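Local structure of intracellular sulfur oxidation protein DsrF (Allochromatium vinosum, 2HY5) at residues L42-G47 and E125-S130; I80-D85 and D95-I100. The protein is of unknown function but could be involved in the oxidation of intracellular sulfur, as one of the protein chains of the DsrEFH complex. One frame throughout, in Å; residues are numbered along the deposited sequence.

Strands 7-12 and 38-43 come first along the chain, and the end of the second opens contact 1, whose loop is not closed until 125-130, at the end of helix 120-129. Contact 2 lies wholly within that span: it starts on strand 79-83 and closes after only a short excursion through helix 84-89, at 95-100. The two contacts meet in the parallel sheet, where strands 38-43 and 79-83 are neighbours: Phe-43 N lies 2.8 Å from Tyr-81 O, a probable hydrogen bond. Contact 1 packs helix 120-129 on one face of this sheet, and contact 2 lays the loop 95-100 against the other.

Contact 1 of 2, residues L42-G47 and E125-S130; sequences LFLDDG and ELMNES
Leu-42 and Met-127 bring the end of strand 38-43 up to the last turns of helix 120-129, with Leu-42 CA and Leu-126 CA, the nearest pair of CA atoms, 9.0 Å apart. Such a gap is bridged by side chains alone. Met-127 does most of the reaching: its bond to CB does not aim at the strand, but a fully extended second torsion (chi2 178°) carries the thioether along until the terminal methyl lies beside two leucines. Met-127 CE is 4.3 Å from Leu-42 CD2 and 4.5 Å from Leu-44 CD2, a loose, purely apolar fit. Both leucines offer the same branch, because CG stands opposite the backbone N (chi1 172° in Leu-42) and CD2 prolongs the chain toward the helix. Past Leu-44 the backbone folds back in a type II' turn, closed by Gly-47 N to Leu-44 O at 2.8 Å. At the other partner, Ser-130 OG bonds to Leu-126 O at 3.0 Å, tilted 29° from the carbonyl plane, while Glu-129 N approaches the same oxygen from the opposite face; two bonds thus grip one carbonyl oxygen. Leu-44 also packs on Phe-23 of a DsrH chain, and Met-127 on Gln-99 of it. Helix 120-129 belongs to the long crossover from strand 115-118 to strand 132-135, the outermost strands of the parallel sheet within this chain, and as it passes over the middle strands Leu-126 and Met-127 rest on Met-9 of strand 7-12, next to strand 38-43.

Contact 2 of 2, residues I80-D85 and D95-I100; sequences IYVDRD and DDLVEI
Ile-80 and Val-82 pack against Ile-100 and Leu-97 in a small, entirely apolar contact that seats the loop between helix 84-89 and strand 102-103 on one face of the parallel sheet. The backbones stay well apart, Ile-80 CA and Ile-100 CA being 8.7 Å from each other, and only side chains meet across the gap. The tight point is the isoleucine pair: Ile-80 CD1 touches Ile-100 CD1 at 3.5 Å and also meets Ile-100 CG2 at 3.8 Å. The two side chains cross at about a right angle, each with CD1 at the end of an extended ethyl arm (chi2 179° in Ile-80). Val-82 and Leu-97 instead come tip to tip, with Val-82 CG1 4.1 Å from Leu-97 CD1. Here the alternation of a beta strand sorts the neighbours: in this α/β fold Ile-80 and Val-82 turn to the loop, whereas Tyr-81 between them points to the face covered by helix 120-129. At the strand's end, Asp-83 is the N-cap of helix 84-89, and its OD2 is hydrogen-bonded to Ser-86 OG. In the loop, Ile-100 N is hydrogen-bonded to Asn-113 OD1. Farther out, Asp-85 forms a salt bridge with Lys-22 of one DsrH chain and Asp-96 with Arg-75 of another.

Contact 1 of 2, residues L42-G47 and E125-S130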
# COMPACT_ATOMS: atom_id res chain seq x y z
N LEU B 42 6.89 -20.21 -1.58
CA LEU B 42 5.86 -20.44 -0.58
C LEU B 42 4.71 -19.46 -0.71
O LEU B 42 4.92 -18.26 -0.85
CB LEU B 42 6.46 -20.31 0.83
CG LEU B 42 5.47 -20.35 2.01
CD1 LEU B 42 4.79 -21.71 2.07
CD2 LEU B 42 6.22 -20.07 3.31
N PHE B 43 3.50 -19.99 -0.68
CA PHE B 43 2.31 -19.17 -0.77
C PHE B 43 1.66 -19.26 0.60
O PHE B 43 1.27 -20.34 1.04
CB PHE B 43 1.37 -19.67 -1.87
CG PHE B 43 1.96 -19.57 -3.24
CD1 PHE B 43 2.82 -20.54 -3.72
CD2 PHE B 43 1.68 -18.46 -4.05
CE1 PHE B 43 3.41 -20.43 -4.98
CE2 PHE B 43 2.26 -18.34 -5.31
CZ PHE B 43 3.13 -19.32 -5.78
N LEU B 44 1.57 -18.12 1.26
CA LEU B 44 1.01 -18.03 2.60
C LEU B 44 -0.01 -16.89 2.67
O LEU B 44 0.06 -15.93 1.89
CB LEU B 44 2.14 -17.78 3.60
CG LEU B 44 1.82 -17.43 5.05
CD1 LEU B 44 1.16 -18.62 5.73
CD2 LEU B 44 3.10 -17.04 5.77
N ASP B 45 -0.94 -16.99 3.61
CA ASP B 45 -1.96 -15.97 3.77
C ASP B 45 -2.66 -15.73 2.43
O ASP B 45 -2.98 -16.69 1.74
CB ASP B 45 -1.34 -14.68 4.32
CG ASP B 45 -0.80 -14.85 5.74
OD1 ASP B 45 -1.45 -15.55 6.54
OD2 ASP B 45 0.26 -14.27 6.06
N ASP B 46 -2.89 -14.48 2.05
CA ASP B 46 -3.57 -14.22 0.78
C ASP B 46 -2.78 -14.68 -0.43
O ASP B 46 -3.30 -14.69 -1.55
CB ASP B 46 -3.95 -12.74 0.63
CG ASP B 46 -5.19 -12.36 1.41
OD1 ASP B 46 -5.93 -13.28 1.85
OD2 ASP B 46 -5.44 -11.15 1.58
N GLY B 47 -1.53 -15.05 -0.21
CA GLY B 47 -0.71 -15.53 -1.31
C GLY B 47 -1.27 -16.80 -1.91
O GLY B 47 -1.05 -17.10 -3.09
N GLU B 125 9.90 -24.46 9.33
CA GLU B 125 11.13 -25.20 9.05
C GLU B 125 11.76 -24.70 7.76
O GLU B 125 12.97 -24.48 7.69
CB GLU B 125 10.85 -26.70 8.95
CG GLU B 125 12.09 -27.55 8.78
CD GLU B 125 11.79 -29.04 8.71
OE1 GLU B 125 12.75 -29.84 8.67
OE2 GLU B 125 10.59 -29.41 8.70
N LEU B 126 10.94 -24.54 6.73
CA LEU B 126 11.43 -24.06 5.44
C LEU B 126 12.04 -22.67 5.60
O LEU B 126 13.06 -22.36 5.00
CB LEU B 126 10.29 -24.04 4.42
CG LEU B 126 9.77 -25.41 4.00
CD1 LEU B 126 8.47 -25.26 3.23
CD2 LEU B 126 10.83 -26.12 3.16
N MET B 127 11.40 -21.84 6.43
CA MET B 127 11.91 -20.49 6.66
C MET B 127 13.30 -20.58 7.30
O MET B 127 14.23 -19.88 6.89
CB MET B 127 10.95 -19.71 7.56
CG MET B 127 9.56 -19.51 6.95
SD MET B 127 8.38 -18.64 8.02
CE MET B 127 7.41 -17.77 6.77
N ASN B 128 13.45 -21.45 8.30
CA ASN B 128 14.73 -21.62 8.99
C ASN B 128 15.85 -22.19 8.12
O ASN B 128 17.03 -22.08 8.47
CB ASN B 128 14.54 -22.49 10.23
CG ASN B 128 14.05 -21.71 11.42
OD1 ASN B 128 13.15 -22.14 12.15
ND2 ASN B 128 14.65 -20.55 11.65
N GLU B 129 15.49 -22.80 7.00
CA GLU B 129 16.50 -23.39 6.12
C GLU B 129 16.95 -22.43 5.02
O GLU B 129 17.94 -22.69 4.34
CB GLU B 129 15.95 -24.67 5.47
CG GLU B 129 15.60 -25.77 6.45
CD GLU B 129 15.18 -27.05 5.76
OE1 GLU B 129 14.20 -27.02 4.98
OE2 GLU B 129 15.84 -28.09 5.99
N SER B 130 16.25 -21.31 4.87
CA SER B 130 16.58 -20.35 3.83
C SER B 130 17.75 -19.44 4.14
O SER B 130 17.94 -19.00 5.28
CB SER B 130 15.35 -19.50 3.50
OG SER B 130 14.26 -20.33 3.13

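Contact 2 of 2, residues I80-D85 and D95-I100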
# COMPACT_ATOMS: atom_id res chain seq x y z
N ILE B 80 7.32 -26.04 -4.49
CA ILE B 80 6.27 -25.04 -4.41
C ILE B 80 5.38 -25.46 -3.25
O ILE B 80 4.80 -26.54 -3.26
CB ILE B 80 5.46 -24.99 -5.72
CG1 ILE B 80 6.38 -24.54 -6.86
CG2 ILE B 80 4.28 -24.04 -5.57
CD1 ILE B 80 5.70 -24.47 -8.21
N TYR B 81 5.31 -24.60 -2.23
CA TYR B 81 4.53 -24.90 -1.03
C TYR B 81 3.35 -23.97 -0.79
O TYR B 81 3.41 -22.78 -1.08
CB TYR B 81 5.43 -24.87 0.20
CG TYR B 81 6.63 -25.78 0.12
CD1 TYR B 81 7.90 -25.27 -0.18
CD2 TYR B 81 6.51 -27.14 0.35
CE1 TYR B 81 9.01 -26.11 -0.24
CE2 TYR B 81 7.61 -27.99 0.29
CZ TYR B 81 8.86 -27.46 -0.00
OH TYR B 81 9.94 -28.30 -0.06
N VAL B 82 2.29 -24.53 -0.21
CA VAL B 82 1.09 -23.77 0.10
C VAL B 82 0.69 -24.07 1.54
O VAL B 82 0.56 -25.23 1.92
CB VAL B 82 -0.08 -24.17 -0.84
CG1 VAL B 82 -1.31 -23.33 -0.52
CG2 VAL B 82 0.35 -23.96 -2.28
N ASP B 83 0.52 -23.02 2.33
CA ASP B 83 0.16 -23.15 3.75
C ASP B 83 -1.25 -23.69 3.92
O ASP B 83 -2.21 -23.06 3.51
CB ASP B 83 0.29 -21.79 4.44
CG ASP B 83 0.00 -21.86 5.92
OD1 ASP B 83 0.73 -22.60 6.63
OD2 ASP B 83 -0.95 -21.19 6.38
N ARG B 84 -1.39 -24.85 4.56
CA ARG B 84 -2.71 -25.44 4.73
C ARG B 84 -3.67 -24.60 5.58
O ARG B 84 -4.86 -24.57 5.31
CB ARG B 84 -2.60 -26.86 5.32
CG ARG B 84 -2.36 -26.94 6.82
CD ARG B 84 -2.07 -28.39 7.23
NE ARG B 84 -3.17 -29.30 6.94
CZ ARG B 84 -4.22 -29.49 7.75
NH1 ARG B 84 -4.31 -28.83 8.89
NH2 ARG B 84 -5.18 -30.34 7.40
N ASP B 85 -3.15 -23.92 6.59
CA ASP B 85 -4.01 -23.11 7.44
C ASP B 85 -4.60 -21.94 6.66
O ASP B 85 -5.76 -21.57 6.87
CB ASP B 85 -3.21 -22.59 8.64
CG ASP B 85 -2.84 -23.71 9.60
OD1 ASP B 85 -2.00 -23.48 10.50
OD2 ASP B 85 -3.39 -24.82 9.45
N ASP B 95 -8.04 -28.64 -4.32
CA ASP B 95 -8.82 -28.76 -5.55
C ASP B 95 -9.13 -27.41 -6.18
O ASP B 95 -9.51 -27.33 -7.35
CB ASP B 95 -10.13 -29.51 -5.28
CG ASP B 95 -9.95 -31.01 -5.22
OD1 ASP B 95 -9.11 -31.49 -4.42
OD2 ASP B 95 -10.65 -31.73 -5.97
N ASP B 96 -8.96 -26.33 -5.42
CA ASP B 96 -9.22 -24.98 -5.91
C ASP B 96 -7.99 -24.36 -6.56
O ASP B 96 -8.06 -23.28 -7.15
CB ASP B 96 -9.68 -24.07 -4.78
CG ASP B 96 -11.06 -24.42 -4.26
OD1 ASP B 96 -11.16 -24.82 -3.08
OD2 ASP B 96 -12.03 -24.29 -5.03
N LEU B 97 -6.85 -25.04 -6.44
CA LEU B 97 -5.60 -24.53 -6.97
C LEU B 97 -5.19 -25.17 -8.29
O LEU B 97 -5.62 -26.28 -8.61
CB LEU B 97 -4.49 -24.72 -5.94
CG LEU B 97 -4.86 -24.26 -4.53
CD1 LEU B 97 -3.73 -24.60 -3.58
CD2 LEU B 97 -5.14 -22.76 -4.53
N VAL B 98 -4.36 -24.47 -9.03
CA VAL B 98 -3.87 -24.98 -10.30
C VAL B 98 -2.81 -26.04 -10.03
O VAL B 98 -2.21 -26.08 -8.95
CB VAL B 98 -3.22 -23.87 -11.16
CG1 VAL B 98 -4.24 -22.77 -11.46
CG2 VAL B 98 -2.01 -23.29 -10.44
N GLU B 99 -2.60 -26.90 -11.01
CA GLU B 99 -1.59 -27.93 -10.90
C GLU B 99 -0.37 -27.40 -11.63
O GLU B 99 -0.50 -26.73 -12.65
CB GLU B 99 -2.06 -29.23 -11.54
CG GLU B 99 -3.25 -29.87 -10.85
CD GLU B 99 -3.64 -31.20 -11.45
OE1 GLU B 99 -4.03 -31.22 -12.64
OE2 GLU B 99 -3.55 -32.22 -10.75
N ILE B 100 0.81 -27.69 -11.10
CA ILE B 100 2.05 -27.24 -11.72
C ILE B 100 2.91 -28.47 -11.98
O ILE B 100 3.40 -29.11 -11.04
CB ILE B 100 2.79 -26.25 -10.80
CG1 ILE B 100 1.92 -25.01 -10.59
CG2 ILE B 100 4.14 -25.88 -11.41
CD1 ILE B 100 2.53 -23.97 -9.65